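PDB 2WOL: clavulanic acid biosynthesis oligopeptide binding protein 2 from Streptomyces clavuligerus, which probably binds peptides or related ligands as an extracellular solute-binding protein associated with the clavulanic acid biosynthetic pathway. Local coordinates for residues A41-L46 with Y53-L58. Numbering follows the deposited sequence.
Sequences ADVDSL and YVWVWL
D44 lies flat over one face of the Y53 ring. Its CB sits 3.7 Å from the ring centroid, a CH-pi contact 15° off the ring normal, shifted a little toward CE2 and CZ. CG follows 3.6 Å above the plane, over the ring centre, with carboxylate and ring parallel. Of the two oxygens, OD1 reaches past CD2 to CG2 of V56, while OD2 passes over CD1 to stand 3.4 Å from the N of Y53. With chi1 at 54°, CG sits between the backbone N and the carbonyl carbon, turning the carboxylate over the ring. Aspartate suits the place because its short side chain stacks while its oxygens accept hydrogen bonds from residues just before the helix: T51 OG1 to OD1, Y52 N to OD2. Residues 41-46 belong to the loop from strand 34-39 of a mixed sheet into helix 54-63, in a family 5 solute-binding protein, and Y53 is the helix N-cap residue. At the ring edge, D42 O lies in plane, 3.5 Å from CE2 of Y53, and a water bridges that carbonyl to the tyrosine OH. The same carbonyl meets the edge of the W55 indole at CZ2. V43 crosses W55 at about a right angle, its branched apolar side chain letting CG1 touch CH2 of W55 (3.8 Å) and CG2 of V56 (4.0 Å).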
loop_
_atom_site.group_PDB
_atom_site.type_symbol
_atom_site.label_atom_id
_atom_site.label_comp_id
_atom_site.label_asym_id
_atom_site.label_seq_id
_atom_site.Cartn_x
_atom_site.Cartn_y
_atom_site.Cartn_z
ATOM N N ALA A 41 16.316 -5.313 3.197
ATOM C CA ALA A 41 15.680 -5.635 4.470
ATOM C C ALA A 41 15.130 -7.054 4.465
ATOM O O ALA A 41 14.749 -7.579 3.420
ATOM C CB ALA A 41 14.574 -4.645 4.765
ATOM N N ASP A 42 15.094 -7.669 5.643
ATOM C CA ASP A 42 14.462 -8.971 5.822
ATOM C C ASP A 42 12.944 -8.799 5.766
ATOM O O ASP A 42 12.425 -7.694 5.955
ATOM C CB ASP A 42 14.879 -9.551 7.183
ATOM C CG ASP A 42 14.779 -11.075 7.249
ATOM O OD1 ASP A 42 14.222 -11.710 6.333
ATOM O OD2 ASP A 42 15.271 -11.640 8.250
ATOM N N VAL A 43 12.236 -9.889 5.496
ATOM C CA VAL A 43 10.784 -9.898 5.631
ATOM C C VAL A 43 10.403 -9.519 7.063
ATOM O O VAL A 43 11.150 -9.802 8.007
ATOM C CB VAL A 43 10.178 -11.283 5.276
ATOM C CG1 VAL A 43 10.517 -11.661 3.841
ATOM C CG2 VAL A 43 10.651 -12.373 6.248
ATOM N N ASP A 44 9.255 -8.868 7.226
ATOM C CA ASP A 44 8.738 -8.615 8.570
ATOM C C ASP A 44 8.165 -9.891 9.196
ATOM O O ASP A 44 8.267 -10.096 10.407
ATOM C CB ASP A 44 7.731 -7.447 8.598
ATOM C CG ASP A 44 6.575 -7.610 7.607
ATOM O OD1 ASP A 44 6.638 -8.476 6.712
ATOM O OD2 ASP A 44 5.598 -6.838 7.729
ATOM N N SER A 45 7.591 -10.754 8.360
ATOM C CA SER A 45 7.054 -12.040 8.799
ATOM C C SER A 45 6.849 -12.980 7.616
ATOM O O SER A 45 6.593 -12.528 6.493
ATOM C CB SER A 45 5.722 -11.838 9.530
ATOM O OG SER A 45 5.218 -13.070 10.017
ATOM N N LEU A 46 6.976 -14.280 7.879
ATOM C CA LEU A 46 6.568 -15.314 6.926
ATOM C C LEU A 46 5.196 -15.918 7.269
ATOM O O LEU A 46 4.715 -16.825 6.588
ATOM C CB LEU A 46 7.638 -16.408 6.796
ATOM C CG LEU A 46 8.973 -15.981 6.169
ATOM C CD1 LEU A 46 9.982 -17.110 6.258
ATOM C CD2 LEU A 46 8.810 -15.522 4.722
ATOM N N TYR A 53 4.342 -5.379 4.869
ATOM C CA TYR A 53 5.247 -4.875 3.837
ATOM C C TYR A 53 4.641 -5.142 2.470
ATOM O O TYR A 53 4.285 -6.287 2.161
ATOM C CB TYR A 53 6.610 -5.575 3.883
ATOM C CG TYR A 53 7.558 -5.195 5.006
ATOM C CD1 TYR A 53 7.266 -4.164 5.902
ATOM C CD2 TYR A 53 8.770 -5.870 5.150
ATOM C CE1 TYR A 53 8.164 -3.830 6.926
ATOM C CE2 TYR A 53 9.669 -5.544 6.156
ATOM C CZ TYR A 53 9.360 -4.528 7.038
ATOM O OH TYR A 53 10.261 -4.221 8.032
ATOM N N VAL A 54 4.545 -4.104 1.645
ATOM C CA VAL A 54 4.002 -4.246 0.292
ATOM C C VAL A 54 4.759 -5.318 -0.494
ATOM O O VAL A 54 4.141 -6.140 -1.172
ATOM C CB VAL A 54 3.987 -2.904 -0.488
ATOM C CG1 VAL A 54 3.434 -3.106 -1.895
ATOM C CG2 VAL A 54 3.158 -1.865 0.252
ATOM N N TRP A 55 6.085 -5.328 -0.368
ATOM C CA TRP A 55 6.905 -6.281 -1.109
ATOM C C TRP A 55 6.773 -7.720 -0.604
ATOM O O TRP A 55 7.035 -8.667 -1.345
ATOM C CB TRP A 55 8.368 -5.829 -1.189
ATOM C CG TRP A 55 9.123 -5.775 0.111
ATOM C CD1 TRP A 55 9.252 -4.696 0.943
ATOM C CD2 TRP A 55 9.906 -6.827 0.693
ATOM N NE1 TRP A 55 10.046 -5.020 2.019
ATOM C CE2 TRP A 55 10.467 -6.319 1.888
ATOM C CE3 TRP A 55 10.186 -8.151 0.321
ATOM C CZ2 TRP A 55 11.293 -7.090 2.714
ATOM C CZ3 TRP A 55 11.010 -8.919 1.148
ATOM C CH2 TRP A 55 11.551 -8.384 2.329
ATOM N N VAL A 56 6.372 -7.881 0.654
ATOM C CA VAL A 56 6.089 -9.216 1.172
ATOM C C VAL A 56 4.693 -9.666 0.716
ATOM O O VAL A 56 4.491 -10.845 0.421
ATOM C CB VAL A 56 6.265 -9.311 2.703
ATOM C CG1 VAL A 56 5.964 -10.729 3.191
ATOM C CG2 VAL A 56 7.687 -8.918 3.098
ATOM N N TRP A 57 3.739 -8.736 0.626
ATOM C CA TRP A 57 2.449 -9.057 -0.000
ATOM C C TRP A 57 2.684 -9.545 -1.429
ATOM O O TRP A 57 2.060 -10.501 -1.887
ATOM C CB TRP A 57 1.509 -7.852 -0.018
ATOM C CG TRP A 57 1.146 -7.324 1.336
ATOM C CD1 TRP A 57 1.254 -7.977 2.533
ATOM C CD2 TRP A 57 0.611 -6.023 1.636
ATOM N NE1 TRP A 57 0.818 -7.169 3.555
ATOM C CE2 TRP A 57 0.419 -5.964 3.035
ATOM C CE3 TRP A 57 0.278 -4.901 0.857
ATOM C CZ2 TRP A 57 -0.091 -4.827 3.677
ATOM C CZ3 TRP A 57 -0.238 -3.765 1.498
ATOM C CH2 TRP A 57 -0.411 -3.741 2.896
ATOM N N LEU A 58 3.603 -8.877 -2.120
ATOM C CA LEU A 58 3.989 -9.243 -3.474
ATOM C C LEU A 58 4.614 -10.643 -3.513
ATOM O O LEU A 58 4.272 -11.460 -4.369
ATOM C CB LEU A 58 4.967 -8.190 -4.003
ATOM C CG LEU A 58 5.427 -8.226 -5.456
ATOM C CD1 LEU A 58 4.282 -7.820 -6.383
ATOM C CD2 LEU A 58 6.611 -7.291 -5.599
HETATM O O HOH W 1 12.529 -5.878 8.000
#